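Local coordinates for SIS domain protein (Listeria monocytogenes str. 4b F2365, PDB 3FXA), which probably acts on or binds sugar phosphates, as a putative sugar-phosphate isomerase built around a SIS domain, at residues I99-N104 against V125-D130; A51-S56 against T105-N110; T121-T126 against A137-P142; F141-S146 against M161-S166; K47-G52 against K92-I97. All coordinates share one frame; numbering follows the deposited sequence.

Contact 1. Residues I99-N104 against V125-D130; sequences ISKGGN and VTENPD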
# COMPACT_ATOMS: atom_id res chain seq x y z
N ILE A 99 1.53 -5.15 16.33
CA ILE A 99 2.00 -6.54 16.12
C ILE A 99 3.52 -6.52 16.04
O ILE A 99 4.11 -5.93 15.12
CB ILE A 99 1.45 -7.20 14.84
CG1 ILE A 99 -0.07 -7.15 14.81
CG2 ILE A 99 1.96 -8.68 14.74
CD1 ILE A 99 -0.71 -7.66 13.54
N SER A 100 4.15 -7.07 17.07
CA SER A 100 5.60 -7.14 17.17
C SER A 100 5.99 -8.39 17.93
O SER A 100 5.71 -8.47 19.12
CB SER A 100 6.13 -5.90 17.89
OG SER A 100 7.45 -6.12 18.31
N LYS A 101 6.68 -9.33 17.27
CA LYS A 101 7.07 -10.60 17.91
C LYS A 101 7.83 -10.36 19.20
O LYS A 101 7.38 -10.80 20.24
CB LYS A 101 7.88 -11.50 16.96
CG LYS A 101 8.21 -12.90 17.48
CD LYS A 101 8.94 -13.64 16.36
CE LYS A 101 9.41 -15.04 16.71
NZ LYS A 101 10.33 -15.08 17.86
N GLY A 102 8.97 -9.66 19.13
CA GLY A 102 9.75 -9.34 20.32
C GLY A 102 9.13 -8.26 21.22
O GLY A 102 9.55 -8.14 22.37
N GLY A 103 8.18 -7.48 20.69
CA GLY A 103 7.44 -6.45 21.44
C GLY A 103 8.14 -5.14 21.75
O GLY A 103 7.61 -4.30 22.48
N ASN A 104 9.35 -4.97 21.23
CA ASN A 104 10.14 -3.76 21.45
C ASN A 104 10.56 -3.06 20.14
O ASN A 104 11.46 -2.22 20.17
CB ASN A 104 11.37 -4.12 22.30
CG ASN A 104 11.01 -4.47 23.75
OD1 ASN A 104 10.20 -3.81 24.41
ND2 ASN A 104 11.68 -5.48 24.28
N VAL A 125 0.18 -7.28 20.53
CA VAL A 125 0.30 -8.66 20.03
C VAL A 125 1.79 -9.03 19.96
O VAL A 125 2.49 -8.64 19.02
CB VAL A 125 -0.38 -8.83 18.66
CG1 VAL A 125 -0.27 -10.27 18.20
CG2 VAL A 125 -1.85 -8.38 18.73
N THR A 126 2.25 -9.81 20.93
CA THR A 126 3.66 -10.13 21.07
C THR A 126 3.89 -11.43 21.84
O THR A 126 2.98 -11.90 22.53
CB THR A 126 4.40 -8.94 21.77
OG1 THR A 126 5.80 -9.22 21.88
CG2 THR A 126 3.83 -8.59 23.15
N GLU A 127 5.08 -12.01 21.69
CA GLU A 127 5.44 -13.22 22.46
C GLU A 127 5.96 -12.88 23.85
O GLU A 127 5.86 -13.70 24.77
CB GLU A 127 6.50 -14.09 21.72
CG GLU A 127 7.97 -13.62 21.82
CD GLU A 127 8.95 -14.39 20.93
OE1 GLU A 127 8.58 -15.40 20.27
OE2 GLU A 127 10.12 -13.98 20.90
N ASN A 128 6.48 -11.66 23.99
CA ASN A 128 7.25 -11.21 25.15
C ASN A 128 6.44 -10.45 26.21
O ASN A 128 6.14 -9.26 26.01
CB ASN A 128 8.45 -10.39 24.63
CG ASN A 128 9.45 -10.00 25.70
OD1 ASN A 128 9.41 -10.48 26.83
ND2 ASN A 128 10.38 -9.11 25.32
N PRO A 129 6.11 -11.12 27.36
CA PRO A 129 5.31 -10.44 28.40
C PRO A 129 6.01 -9.29 29.15
O PRO A 129 5.32 -8.50 29.82
CB PRO A 129 4.95 -11.60 29.35
CG PRO A 129 6.06 -12.51 29.25
CD PRO A 129 6.58 -12.44 27.85
N ASP A 130 7.34 -9.20 29.04
CA ASP A 130 8.17 -8.14 29.66
C ASP A 130 8.54 -7.02 28.67
O ASP A 130 9.33 -6.14 29.00
CB ASP A 130 9.43 -8.77 30.27
CG ASP A 130 9.10 -9.89 31.27
OD1 ASP A 130 8.17 -9.71 32.09
OD2 ASP A 130 9.75 -10.94 31.24

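Contact 2. Residues A51-S56 against T105-N110; sequences AGCGTS and TGELLN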
# COMPACT_ATOMS: atom_id res chain seq x y z
N ALA A 51 -0.86 -1.74 13.23
CA ALA A 51 0.51 -1.41 12.81
C ALA A 51 1.48 -2.58 13.00
O ALA A 51 1.42 -3.30 13.98
CB ALA A 51 1.03 -0.22 13.62
N GLY A 52 2.40 -2.72 12.06
CA GLY A 52 3.45 -3.73 12.12
C GLY A 52 4.49 -3.40 11.06
O GLY A 52 4.19 -2.64 10.11
N CYS A 53 5.69 -3.96 11.26
CA CYS A 53 6.84 -3.84 10.36
C CYS A 53 7.14 -5.20 9.72
O CYS A 53 7.10 -6.23 10.40
CB CYS A 53 8.07 -3.41 11.14
SG CYS A 53 7.98 -1.78 11.84
N GLY A 54 7.52 -5.17 8.44
CA GLY A 54 7.89 -6.37 7.71
C GLY A 54 6.79 -7.41 7.74
O GLY A 54 5.66 -7.11 7.39
N THR A 55 7.14 -8.62 8.18
CA THR A 55 6.21 -9.75 8.24
C THR A 55 5.03 -9.46 9.19
O THR A 55 3.87 -9.80 8.89
CB THR A 55 6.96 -11.07 8.57
OG1 THR A 55 6.13 -12.20 8.26
CG2 THR A 55 7.45 -11.12 10.03
N SER A 56 5.31 -8.82 10.33
CA SER A 56 4.25 -8.38 11.28
C SER A 56 3.29 -7.41 10.56
O SER A 56 2.09 -7.39 10.84
CB SER A 56 4.82 -7.72 12.52
OG SER A 56 5.48 -8.66 13.34
N THR A 105 9.89 -3.38 19.02
CA THR A 105 10.23 -2.78 17.71
C THR A 105 10.08 -1.26 17.80
O THR A 105 8.95 -0.77 17.98
CB THR A 105 9.33 -3.35 16.60
OG1 THR A 105 9.49 -4.78 16.55
CG2 THR A 105 9.69 -2.73 15.24
N GLY A 106 11.20 -0.53 17.72
CA GLY A 106 11.25 0.94 17.89
C GLY A 106 10.23 1.74 17.10
O GLY A 106 9.63 2.68 17.64
N GLU A 107 9.98 1.32 15.86
CA GLU A 107 9.00 1.96 14.97
C GLU A 107 7.58 1.96 15.55
O GLU A 107 6.80 2.87 15.29
CB GLU A 107 8.94 1.28 13.59
CG GLU A 107 10.18 1.37 12.72
CD GLU A 107 11.24 0.31 12.98
OE1 GLU A 107 11.27 -0.30 14.08
OE2 GLU A 107 12.06 0.10 12.07
N LEU A 108 7.24 0.91 16.30
CA LEU A 108 5.93 0.78 16.94
C LEU A 108 5.90 1.45 18.29
O LEU A 108 4.88 2.03 18.66
CB LEU A 108 5.52 -0.70 17.08
CG LEU A 108 5.46 -1.56 15.81
CD1 LEU A 108 4.74 -2.89 16.09
CD2 LEU A 108 4.73 -0.87 14.70
N LEU A 109 7.01 1.38 19.04
CA LEU A 109 7.08 2.00 20.37
C LEU A 109 6.86 3.51 20.26
O LEU A 109 6.24 4.10 21.13
CB LEU A 109 8.40 1.71 21.09
CG LEU A 109 8.79 0.27 21.39
CD1 LEU A 109 10.01 0.23 22.30
CD2 LEU A 109 7.63 -0.55 22.01
N ASN A 110 7.38 4.10 19.18
CA ASN A 110 7.17 5.53 18.84
C ASN A 110 5.71 5.97 18.64
O ASN A 110 5.43 7.16 18.66
CB ASN A 110 7.98 5.92 17.58
CG ASN A 110 9.49 5.91 17.80
OD1 ASN A 110 9.99 6.01 18.92
ND2 ASN A 110 10.23 5.82 16.71

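Contact 3. Residues T121-T126 against A137-P142; sequences TLIGVT and ADIFFP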
# COMPACT_ATOMS: atom_id res chain seq x y z
N THR A 121 -7.74 2.49 22.70
CA THR A 121 -7.49 1.19 23.30
C THR A 121 -6.28 0.54 22.62
O THR A 121 -6.27 0.44 21.41
CB THR A 121 -8.71 0.24 23.18
OG1 THR A 121 -9.82 0.78 23.91
CG2 THR A 121 -8.36 -1.12 23.80
N LEU A 122 -5.27 0.13 23.39
CA LEU A 122 -4.08 -0.53 22.85
C LEU A 122 -4.14 -2.06 23.07
O LEU A 122 -4.28 -2.52 24.21
CB LEU A 122 -2.81 0.04 23.48
CG LEU A 122 -1.47 -0.56 23.02
CD1 LEU A 122 -1.37 -0.52 21.48
CD2 LEU A 122 -0.30 0.12 23.69
N ILE A 123 -4.04 -2.83 21.99
CA ILE A 123 -3.93 -4.31 22.05
C ILE A 123 -2.50 -4.58 21.60
O ILE A 123 -2.12 -4.14 20.52
CB ILE A 123 -4.94 -5.03 21.13
CG1 ILE A 123 -6.37 -4.74 21.58
CG2 ILE A 123 -4.71 -6.56 21.16
CD1 ILE A 123 -7.46 -5.45 20.83
N GLY A 124 -1.69 -5.21 22.45
CA GLY A 124 -0.30 -5.51 22.11
C GLY A 124 -0.15 -6.98 21.78
O GLY A 124 -0.31 -7.83 22.67
N VAL A 125 0.18 -7.28 20.53
CA VAL A 125 0.30 -8.66 20.03
C VAL A 125 1.79 -9.03 19.96
O VAL A 125 2.49 -8.64 19.02
CB VAL A 125 -0.38 -8.83 18.66
CG1 VAL A 125 -0.27 -10.27 18.20
CG2 VAL A 125 -1.85 -8.38 18.73
N THR A 126 2.25 -9.81 20.93
CA THR A 126 3.66 -10.13 21.07
C THR A 126 3.89 -11.43 21.84
O THR A 126 2.98 -11.90 22.53
CB THR A 126 4.40 -8.94 21.77
OG1 THR A 126 5.80 -9.22 21.88
CG2 THR A 126 3.83 -8.59 23.15
N ALA A 137 0.09 -2.14 26.87
CA ALA A 137 -1.21 -2.46 26.29
C ALA A 137 -2.33 -2.48 27.30
O ALA A 137 -2.12 -2.83 28.46
CB ALA A 137 -1.15 -3.83 25.59
N ASP A 138 -3.52 -2.12 26.84
CA ASP A 138 -4.76 -2.28 27.63
C ASP A 138 -5.16 -3.76 27.60
O ASP A 138 -5.74 -4.26 28.57
CB ASP A 138 -5.86 -1.40 27.08
CG ASP A 138 -5.51 0.06 27.17
OD1 ASP A 138 -5.16 0.52 28.29
OD2 ASP A 138 -5.56 0.76 26.14
N ILE A 139 -4.90 -4.41 26.47
CA ILE A 139 -5.05 -5.87 26.34
C ILE A 139 -3.72 -6.41 25.80
O ILE A 139 -3.38 -6.15 24.63
CB ILE A 139 -6.20 -6.29 25.39
CG1 ILE A 139 -7.55 -5.76 25.87
CG2 ILE A 139 -6.29 -7.80 25.29
CD1 ILE A 139 -8.64 -5.86 24.82
N PHE A 140 -2.97 -7.10 26.64
CA PHE A 140 -1.77 -7.85 26.21
C PHE A 140 -2.36 -9.16 25.62
O PHE A 140 -3.11 -9.88 26.31
CB PHE A 140 -0.82 -8.13 27.39
CG PHE A 140 0.21 -9.20 27.14
CD1 PHE A 140 0.95 -9.25 25.97
CD2 PHE A 140 0.46 -10.17 28.13
CE1 PHE A 140 1.92 -10.24 25.76
CE2 PHE A 140 1.43 -11.15 27.94
CZ PHE A 140 2.15 -11.20 26.76
N PHE A 141 -2.04 -9.39 24.34
CA PHE A 141 -2.54 -10.51 23.56
C PHE A 141 -1.34 -11.40 23.24
O PHE A 141 -0.69 -11.24 22.19
CB PHE A 141 -3.26 -9.99 22.31
CG PHE A 141 -4.07 -11.05 21.56
CD1 PHE A 141 -3.45 -12.04 20.77
CD2 PHE A 141 -5.46 -10.99 21.57
CE1 PHE A 141 -4.20 -12.99 20.06
CE2 PHE A 141 -6.24 -11.94 20.85
CZ PHE A 141 -5.61 -12.94 20.09
N PRO A 142 -1.01 -12.35 24.14
CA PRO A 142 0.13 -13.23 23.90
C PRO A 142 -0.08 -14.20 22.74
O PRO A 142 -1.16 -14.75 22.57
CB PRO A 142 0.27 -14.02 25.21
CG PRO A 142 -1.07 -13.89 25.86
CD PRO A 142 -1.58 -12.57 25.49

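Contact 4. Residues F141-S146 against M161-S166; sequences FPVSVS and MAVIAS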
# COMPACT_ATOMS: atom_id res chain seq x y z
N PHE A 141 -2.04 -9.39 24.34
CA PHE A 141 -2.54 -10.51 23.56
C PHE A 141 -1.34 -11.40 23.24
O PHE A 141 -0.69 -11.24 22.19
CB PHE A 141 -3.26 -9.99 22.31
CG PHE A 141 -4.07 -11.05 21.56
CD1 PHE A 141 -3.45 -12.04 20.77
CD2 PHE A 141 -5.46 -10.99 21.57
CE1 PHE A 141 -4.20 -12.99 20.06
CE2 PHE A 141 -6.24 -11.94 20.85
CZ PHE A 141 -5.61 -12.94 20.09
N PRO A 142 -1.01 -12.35 24.14
CA PRO A 142 0.13 -13.23 23.90
C PRO A 142 -0.08 -14.20 22.74
O PRO A 142 -1.16 -14.75 22.57
CB PRO A 142 0.27 -14.02 25.21
CG PRO A 142 -1.07 -13.89 25.86
CD PRO A 142 -1.58 -12.57 25.49
N VAL A 143 0.96 -14.39 21.94
CA VAL A 143 0.99 -15.35 20.83
C VAL A 143 2.46 -15.70 20.63
O VAL A 143 3.31 -14.79 20.65
CB VAL A 143 0.37 -14.79 19.52
CG1 VAL A 143 0.89 -13.39 19.22
CG2 VAL A 143 0.60 -15.79 18.28
N SER A 144 2.79 -16.98 20.50
CA SER A 144 4.17 -17.40 20.33
C SER A 144 4.22 -18.75 19.65
O SER A 144 3.19 -19.42 19.54
CB SER A 144 4.91 -17.43 21.69
OG SER A 144 4.44 -18.49 22.53
N VAL A 145 5.41 -19.09 19.16
CA VAL A 145 5.71 -20.37 18.51
C VAL A 145 7.02 -20.90 19.09
O VAL A 145 7.94 -20.12 19.40
CB VAL A 145 5.78 -20.21 16.98
CG1 VAL A 145 4.43 -19.70 16.45
CG2 VAL A 145 6.89 -19.26 16.55
N SER A 146 7.09 -22.22 19.26
CA SER A 146 8.25 -22.91 19.84
C SER A 146 9.27 -23.42 18.81
O SER A 146 10.40 -23.73 19.18
CB SER A 146 7.76 -24.10 20.66
OG SER A 146 7.01 -25.00 19.87
N MSE A 161 2.05 -16.83 10.92
CA MSE A 161 0.87 -17.67 10.74
C MSE A 161 0.08 -17.78 12.04
O MSE A 161 -1.15 -17.68 12.02
CB MSE A 161 1.25 -19.06 10.23
CG MSE A 161 0.09 -19.78 9.64
SE MSE A 161 0.72 -21.16 8.46
CE MSE A 161 1.69 -20.09 7.18
N ALA A 162 0.79 -17.94 13.17
CA ALA A 162 0.16 -18.01 14.50
C ALA A 162 -0.61 -16.71 14.82
O ALA A 162 -1.75 -16.75 15.30
CB ALA A 162 1.19 -18.29 15.59
N VAL A 163 -0.01 -15.57 14.51
CA VAL A 163 -0.71 -14.29 14.66
C VAL A 163 -1.96 -14.18 13.76
O VAL A 163 -3.02 -13.84 14.26
CB VAL A 163 0.21 -13.05 14.45
CG1 VAL A 163 -0.60 -11.76 14.56
CG2 VAL A 163 1.34 -13.03 15.45
N ILE A 164 -1.83 -14.52 12.48
CA ILE A 164 -2.95 -14.44 11.55
C ILE A 164 -4.08 -15.37 12.04
O ILE A 164 -5.23 -14.93 12.17
CB ILE A 164 -2.55 -14.78 10.10
CG1 ILE A 164 -1.60 -13.70 9.53
CG2 ILE A 164 -3.80 -14.88 9.22
CD1 ILE A 164 -1.04 -14.05 8.15
N ALA A 165 -3.73 -16.63 12.31
CA ALA A 165 -4.70 -17.61 12.82
C ALA A 165 -5.39 -17.16 14.10
O ALA A 165 -6.61 -17.37 14.26
CB ALA A 165 -4.03 -18.94 13.07
N SER A 166 -4.64 -16.54 15.02
CA SER A 166 -5.22 -16.00 16.26
C SER A 166 -6.37 -15.02 15.96
O SER A 166 -7.47 -15.18 16.45
CB SER A 166 -4.17 -15.34 17.14
OG SER A 166 -3.19 -16.24 17.60

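Contact 5. Residues K47-G52 against K92-I97; sequences KIVVAG and KEDILI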
# COMPACT_ATOMS: atom_id res chain seq x y z
N LYS A 47 -12.90 2.64 14.72
CA LYS A 47 -12.25 1.71 13.80
C LYS A 47 -11.05 1.07 14.44
O LYS A 47 -10.58 1.51 15.48
CB LYS A 47 -11.85 2.44 12.51
CG LYS A 47 -10.82 3.54 12.71
CD LYS A 47 -10.64 4.33 11.45
CE LYS A 47 -9.72 5.49 11.67
NZ LYS A 47 -10.18 6.44 12.73
N ILE A 48 -10.57 0.02 13.78
CA ILE A 48 -9.40 -0.72 14.24
C ILE A 48 -8.19 -0.24 13.44
O ILE A 48 -8.17 -0.34 12.24
CB ILE A 48 -9.60 -2.23 14.05
CG1 ILE A 48 -10.88 -2.72 14.77
CG2 ILE A 48 -8.38 -2.99 14.57
CD1 ILE A 48 -11.27 -4.16 14.42
N VAL A 49 -7.16 0.25 14.11
CA VAL A 49 -5.95 0.74 13.43
C VAL A 49 -4.88 -0.31 13.75
O VAL A 49 -4.62 -0.57 14.91
CB VAL A 49 -5.55 2.13 13.94
CG1 VAL A 49 -4.34 2.64 13.19
CG2 VAL A 49 -6.72 3.11 13.77
N VAL A 50 -4.28 -0.94 12.74
CA VAL A 50 -3.28 -2.00 12.98
C VAL A 50 -1.92 -1.57 12.43
O VAL A 50 -1.86 -1.12 11.29
CB VAL A 50 -3.68 -3.37 12.41
CG1 VAL A 50 -2.86 -4.54 13.05
CG2 VAL A 50 -5.17 -3.61 12.62
N ALA A 51 -0.86 -1.74 13.23
CA ALA A 51 0.51 -1.41 12.81
C ALA A 51 1.48 -2.58 13.00
O ALA A 51 1.42 -3.30 13.98
CB ALA A 51 1.03 -0.22 13.62
N GLY A 52 2.40 -2.72 12.06
CA GLY A 52 3.45 -3.73 12.12
C GLY A 52 4.49 -3.40 11.06
O GLY A 52 4.19 -2.64 10.11
N LYS A 92 -9.89 8.67 19.56
CA LYS A 92 -10.21 8.19 20.93
C LYS A 92 -11.04 6.89 21.00
O LYS A 92 -10.73 6.02 21.79
CB LYS A 92 -10.86 9.32 21.77
CG LYS A 92 -11.22 8.96 23.22
CD LYS A 92 -11.63 10.23 23.97
CE LYS A 92 -12.03 9.94 25.41
NZ LYS A 92 -10.88 9.43 26.22
N GLU A 93 -11.99 6.74 20.08
CA GLU A 93 -12.93 5.62 20.02
C GLU A 93 -12.35 4.42 19.28
O GLU A 93 -13.06 3.41 19.09
CB GLU A 93 -14.26 6.01 19.33
CG GLU A 93 -14.82 7.44 19.61
CD GLU A 93 -14.15 8.57 18.78
OE1 GLU A 93 -13.88 8.38 17.57
OE2 GLU A 93 -13.90 9.64 19.35
N ASP A 94 -11.08 4.49 18.90
CA ASP A 94 -10.44 3.44 18.12
C ASP A 94 -9.68 2.43 18.97
O ASP A 94 -9.39 2.65 20.15
CB ASP A 94 -9.46 4.03 17.10
CG ASP A 94 -10.14 4.89 16.03
OD1 ASP A 94 -11.37 4.85 15.88
OD2 ASP A 94 -9.38 5.59 15.33
N ILE A 95 -9.33 1.32 18.32
CA ILE A 95 -8.52 0.27 18.90
C ILE A 95 -7.23 0.20 18.09
O ILE A 95 -7.31 -0.03 16.89
CB ILE A 95 -9.22 -1.10 18.81
CG1 ILE A 95 -10.59 -1.07 19.53
CG2 ILE A 95 -8.30 -2.16 19.40
CD1 ILE A 95 -11.40 -2.36 19.46
N LEU A 96 -6.09 0.48 18.73
CA LEU A 96 -4.78 0.34 18.09
C LEU A 96 -4.25 -1.05 18.42
O LEU A 96 -4.21 -1.43 19.60
CB LEU A 96 -3.81 1.43 18.56
CG LEU A 96 -2.36 1.39 18.04
CD1 LEU A 96 -2.30 1.58 16.51
CD2 LEU A 96 -1.49 2.42 18.75
N ILE A 97 -3.89 -1.80 17.38
CA ILE A 97 -3.31 -3.12 17.51
C ILE A 97 -1.88 -3.03 16.99
O ILE A 97 -1.65 -2.71 15.81
CB ILE A 97 -4.09 -4.22 16.74
CG1 ILE A 97 -5.57 -4.22 17.17
CG2 ILE A 97 -3.41 -5.59 16.94
CD1 ILE A 97 -6.43 -5.37 16.55

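Contact 1. Residues I99-N104 against V125-D130
Lys101 and Glu127 meet at the partly exposed side of this pairing in a salt bridge, with Lys101 NZ 3.0 Å from Glu127 OE1. The ammonium comes in on the syn side of that oxygen but 34° out of the carboxylate plane, and a weaker bond reaches OE2. The lysine chain runs straight and bends only at its last torsion (chi4 -59°), which swings NZ towards the two carboxylate oxygens. Beneath the bridge, Glu127 N donates in the carbonyl plane to Lys101 O at 3.0 Å, so side chain and backbone join the same two residues. Thr126 OG1 lies 2.8 Å from Lys101 O and 2.9 Å from Ser100 O, and its one proton could go to either; it also accepts from Asn128 N in an ST turn. Asn128 ND2 reaches Gly102 O at 3.2 Å, with the oxygen close to the plane of the amide. Val125 forms the inner end. It pairs in parallel with Ile99, Val125 CB standing 4.2 Å from Ile99 CG1, while Ser100 N donates to its carbonyl oxygen. Both of these side chains pack on Val163 of helix 157-177. The arrangement is that of loops leaving the C-terminal ends of neighbouring parallel strands; in SIS domains the serine- and glycine-containing loop in the position of 99-104 commonly cradles a sugar phosphate, as it probably does here.

Contact 2. Residues A51-S56 against T105-N110
Thr105 O, at the start of the short helix 106-109, is gripped by two backbone donors, Leu108 N at 2.9 Å and Leu109 N at 3.1 Å. This first turn holds Thr105, Glu107 and Leu108 facing the loop that leaves strand 48-51. Cys53 carries most of the loop's side of the contact: with SG anti to its carbonyl carbon (chi1 -66°), the sulfur sits 3.7 Å from Glu107 CB and 3.9 Å from Thr105 CG2. Glu107 CG also lies near the sulfur, and the bend at chi2 (85°) brings CD close to it as well. The hydroxyl of Thr105 takes no part in this packing and is hydrogen-bonded to Ser100. The loop belongs to a strand-turn-helix unit in which Gly54 stands just before helix 55-69, a glycine-rich turn resembling those of Rossmann-like folds. Deeper in, Leu108 spreads both methyl branches over the strand end, CD2 lying 3.9 Å from Ala51 CB and CD1 4.0 Å from Ala51 O. Pro79 of helix 79-86 packs on Cys53, Glu107 and Leu108. His84 of the second subunit packs on Cys53, Thr105 and Glu107, while Asp81 of that subunit accepts a hydrogen bond from Gly54 N.

Contact 3. Residues T121-T126 against A137-P142
Leu122 and Asp138 make the most densely bonded end of this strand pair. Leu122 O receives both Asp138 N, at 2.8 Å, and Ile139 N, at 3.0 Å, while Leu122 N returns a nearly straight bond of 2.8 Å to Asp138 OD2. That oxygen is met on its anti side, 20° out of the carboxylate plane. Gly124 continues the close fit: its N donates to Ile139 O, and the methyl of Ala137 sits 3.5 Å from the same nitrogen. On the buried face Ile123 and Ile139 lie side by side and point the same way, with Ile123 CG2 also reaching Phe141 CB at 3.9 Å. The pairing slackens beyond Phe141 N, which still bonds to Gly124 O; towards Thr126 and Pro142 the strands are joined more by CA-H...O contacts. Here the partly exposed Phe140 ring turns its edge to the Thr126 methyl, CE1 lying 3.6 Å from CG2, and carries Pro142 CD over the centre of one face. Asp138, although bonded inward, stands at the exposed margin. Two adjacent parallel strands linked through helix 132-136 form a beta-alpha-beta crossover, the unit that here completes one edge of the chain's parallel sheet.

Contact 4. Residues F141-S146 against M161-S166
The ring of Phe141 turns its edge towards helix 157-177: Ser166 CB lies 3.7 Å from CE1 and near the ring plane, while Phe167 of the same helix stacks with the ring. A second flat group is the peptide carbonyl of Ala162. Its oxygen is approached from opposite faces of its plane by Ser166 OG, at 2.8 Å, and Ser166 N, at 2.9 Å. The hydroxyl thus folds back on the preceding turn, 34° from the carbonyl plane. Val143 fills the space along the helix with both branches. Its CG1, set between the backbone N and the carbonyl carbon (chi1 46°), meets Val163 CG2 at 3.8 Å, while CG2 rests 3.7 Å from Ala162 CB; the valine side chains stand at about a right angle. Further along, Val145 CG1 reaches the same alanine methyl from another direction, at 3.6 Å, so Ala162 sits against two valines. Leu25 of helix 25-28 also packs on Ala162 and Ser166, and Trp15 of the third subunit donates to Ala165 O, placing this helix between a face of the sheet and the third subunit. The chemistry is that of a buried, almost wholly apolar seam: with its hydroxyl engaged inside the helix, Ser166 can present carbon to the phenylalanine while its hydroxyl is satisfied by Ala162 O.

Contact 5. Residues K47-G52 against K92-I97
Lys47 and Asp94 face each other at the entrance to two neighbouring strands, and their side chains cross obliquely. Lys47 CG takes the place between the backbone N and the carbonyl carbon (chi1 63°), which carries the extended chain across the carboxylate, CG near both oxygens; a bend at the last torsion then sets NZ 2.8 Å from Asp94 OD2, on its syn side and 19° out of plane. The other oxygen serves the backbone: Lys47 N donates to Asp94 OD1 at 2.9 Å from above the carboxylate plane, 51° out of it. One aspartate therefore holds both ends of the lysine. Beyond this pair, the parallel strands 48-51 and 95-97 run in register, with bonds alternating between Val49 N to Ile95 O (2.8 Å), Ile97 N to Val49 O (2.9 Å) and Ala51 N to Ile97 O. On one face Val50 and Ile97 lie side by side, pointing the same way, with Val50 CG1 3.9 Å from Ile97 CB. Ile48 reaches the same isoleucine on a diagonal, its CG2 3.7 Å from Ile97 CD1. On the reverse face Val49 CG1 meets Leu96 CD1 at 4.0 Å, and Leu96 CD1 also comes near Val49 O. Helix 55-69 packs on Ile48 and Val50. The charged pair is buried but well supplied: NZ also bonds to Val89 O, and Asp94 OD2 accepts from Gln91 N. Such mutual neutralisation, with further polar partners, probably keeps both groups ionised and fixes the start of an otherwise apolar strand pair.

Overall arrangement
Followed from the N terminus, the contacts run across the sheet from strand 48-51 to the edge strand 139-142. Contacts 5 and 2 both start at the first strand and the turn after it: contact 5 closes a loop at 92-97, side by side in the sheet, and contact 2 closes one a little later at 105-110, beyond the strand ends. Contact 1 opens at 99-104, before contact 2 has closed, so the two cross; it closes the chain between 105 and 124. Contact 3 begins on the strand where contact 1 ends and closes the connection through helix 132-136. Contact 4 begins where contact 3 ends and closes the loop from 147 to 160, tying the edge strand to helix 157-177.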